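NAD-dependent aldehyde dehydrogenase (Burkholderia multivorans, PDB 5UJU) probably catalyses the NAD-dependent oxidation of aldehydes to the corresponding carboxylic acids. Local coordinates at residues A[439-444]-A[461-466]. Numbering follows the deposited sequence.
Sequences PLVLQL and SFVIAT
L444 and L442 both set a methyl against the ring of F462, and the three side chains lie on one face of a parallel strand pair. From its CB, L444 touches I464 CG1 at 4.1 Å. Its CG, turned anti to the carbonyl carbon (chi1 -70°), nears F462 CD1, and its CD1 closes on that same ring atom at 3.5 Å while also meeting CG of the ring. L442 comes to the neighbouring ring atom, its CD1 lying 3.5 Å from F462 CE1; both methyls approach the ring obliquely, and W456 meets it edge-to-face. V441, S461, Q443 and V463 point to the other face, where V441 CG1 packs on V463 CG2 at 4.0 Å. Q443 and V463 touch F373 of helix 373-388 there. The parallel assignment rests on bonds that flank a partner: L442 N donates to S461 O and L442 O accepts from V463 N (2.8 Å, N-H...O 161°), either side of F462, while L444 bonds likewise to V463 O and A465 N around I464. Strand axes 4.5 Å apart and inclined by 22° agree. S461 N also donates to L440 O, where a water donates too, hydrogen-bonded to S461 OG at 2.7 Å. With the short helix 449-452 between them in sequence, the strands form a beta-alpha-beta unit within a seven-stranded mixed sheet of this aldehyde dehydrogenase.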
loop_
_atom_site.group_PDB
_atom_site.type_symbol
_atom_site.label_atom_id
_atom_site.label_comp_id
_atom_site.label_asym_id
_atom_site.label_seq_id
_atom_site.Cartn_x
_atom_site.Cartn_y
_atom_site.Cartn_z
ATOM N N PRO A 439 -35.460 -12.497 -13.699
ATOM C CA PRO A 439 -34.199 -12.663 -14.432
ATOM C C PRO A 439 -34.386 -13.104 -15.878
ATOM O O PRO A 439 -35.310 -13.849 -16.232
ATOM C CB PRO A 439 -33.459 -13.739 -13.628
ATOM C CG PRO A 439 -34.055 -13.667 -12.251
ATOM C CD PRO A 439 -35.494 -13.339 -12.484
ATOM N N LEU A 440 -33.473 -12.622 -16.716
ATOM C CA LEU A 440 -33.338 -13.047 -18.100
ATOM C C LEU A 440 -32.195 -14.049 -18.193
ATOM O O LEU A 440 -31.073 -13.755 -17.763
ATOM C CB LEU A 440 -33.062 -11.850 -19.010
ATOM C CG LEU A 440 -32.731 -12.164 -20.476
ATOM C CD1 LEU A 440 -33.952 -12.724 -21.216
ATOM C CD2 LEU A 440 -32.225 -10.919 -21.143
ATOM N N VAL A 441 -32.475 -15.229 -18.746
ATOM C CA VAL A 441 -31.469 -16.272 -18.901
ATOM C C VAL A 441 -31.358 -16.614 -20.375
ATOM O O VAL A 441 -32.363 -16.939 -21.020
ATOM C CB VAL A 441 -31.787 -17.529 -18.073
ATOM C CG1 VAL A 441 -30.654 -18.538 -18.242
ATOM C CG2 VAL A 441 -31.946 -17.179 -16.582
ATOM N N LEU A 442 -30.143 -16.534 -20.902
ATOM C CA LEU A 442 -29.892 -16.715 -22.319
ATOM C C LEU A 442 -28.947 -17.885 -22.547
ATOM O O LEU A 442 -28.164 -18.266 -21.676
ATOM C CB LEU A 442 -29.294 -15.449 -22.939
ATOM C CG LEU A 442 -30.146 -14.196 -22.736
ATOM C CD1 LEU A 442 -29.278 -12.962 -22.627
ATOM C CD2 LEU A 442 -31.131 -14.047 -23.866
ATOM N N GLN A 443 -29.030 -18.455 -23.741
ATOM C CA GLN A 443 -28.093 -19.482 -24.157
ATOM C C GLN A 443 -27.118 -18.874 -25.155
ATOM O O GLN A 443 -27.541 -18.210 -26.111
ATOM C CB GLN A 443 -28.818 -20.675 -24.791
ATOM C CG GLN A 443 -27.869 -21.748 -25.301
ATOM C CD GLN A 443 -28.588 -22.970 -25.880
ATOM O OE1 GLN A 443 -29.708 -23.302 -25.495
ATOM N NE2 GLN A 443 -27.934 -23.636 -26.811
ATOM N N LEU A 444 -25.823 -19.101 -24.932
ATOM C CA LEU A 444 -24.782 -18.715 -25.875
ATOM C C LEU A 444 -23.857 -19.897 -26.144
ATOM O O LEU A 444 -23.932 -20.949 -25.500
ATOM C CB LEU A 444 -23.964 -17.530 -25.358
ATOM C CG LEU A 444 -24.731 -16.214 -25.338
ATOM C CD1 LEU A 444 -23.848 -15.121 -24.735
ATOM C CD2 LEU A 444 -25.165 -15.865 -26.746
ATOM N N SER A 461 -28.110 -13.346 -17.436
ATOM C CA SER A 461 -27.082 -14.378 -17.388
ATOM C C SER A 461 -27.061 -15.202 -18.673
ATOM O O SER A 461 -28.022 -15.217 -19.454
ATOM C CB SER A 461 -27.259 -15.297 -16.179
ATOM O OG SER A 461 -28.528 -15.927 -16.191
ATOM N N PHE A 462 -25.933 -15.890 -18.870
ATOM C CA PHE A 462 -25.665 -16.679 -20.067
ATOM C C PHE A 462 -25.240 -18.082 -19.653
ATOM O O PHE A 462 -24.279 -18.244 -18.890
ATOM C CB PHE A 462 -24.568 -16.027 -20.920
ATOM C CG PHE A 462 -24.743 -14.546 -21.089
ATOM C CD1 PHE A 462 -25.687 -14.038 -21.964
ATOM C CD2 PHE A 462 -23.974 -13.660 -20.352
ATOM C CE1 PHE A 462 -25.858 -12.665 -22.103
ATOM C CE2 PHE A 462 -24.142 -12.286 -20.491
ATOM C CZ PHE A 462 -25.085 -11.792 -21.359
ATOM N N VAL A 463 -25.970 -19.084 -20.134
ATOM C CA VAL A 463 -25.522 -20.474 -20.112
ATOM C C VAL A 463 -24.782 -20.705 -21.427
ATOM O O VAL A 463 -25.364 -20.562 -22.507
ATOM C CB VAL A 463 -26.707 -21.441 -19.945
ATOM C CG1 VAL A 463 -26.216 -22.887 -19.837
ATOM C CG2 VAL A 463 -27.530 -21.044 -18.712
ATOM N N ILE A 464 -23.486 -21.001 -21.335
ATOM C CA ILE A 464 -22.554 -20.898 -22.458
ATOM C C ILE A 464 -21.985 -22.279 -22.732
ATOM O O ILE A 464 -21.373 -22.891 -21.845
ATOM C CB ILE A 464 -21.424 -19.894 -22.163
ATOM C CG1 ILE A 464 -22.008 -18.506 -21.896
ATOM C CG2 ILE A 464 -20.391 -19.871 -23.307
ATOM C CD1 ILE A 464 -21.050 -17.581 -21.148
ATOM N N ALA A 465 -22.178 -22.766 -23.957
ATOM C CA ALA A 465 -21.688 -24.085 -24.339
ATOM C C ALA A 465 -20.213 -23.998 -24.723
ATOM O O ALA A 465 -19.845 -23.260 -25.644
ATOM C CB ALA A 465 -22.514 -24.649 -25.499
ATOM N N THR A 466 -19.381 -24.774 -24.037
ATOM C CA THR A 466 -17.949 -24.858 -24.289
ATOM C C THR A 466 -17.605 -26.223 -24.890
ATOM O O THR A 466 -18.414 -27.154 -24.876
ATOM C CB THR A 466 -17.162 -24.646 -22.993
ATOM O OG1 THR A 466 -17.403 -25.751 -22.112
ATOM C CG2 THR A 466 -17.590 -23.324 -22.284
HETATM O O HOH W 1 -30.202 -14.121 -15.016
#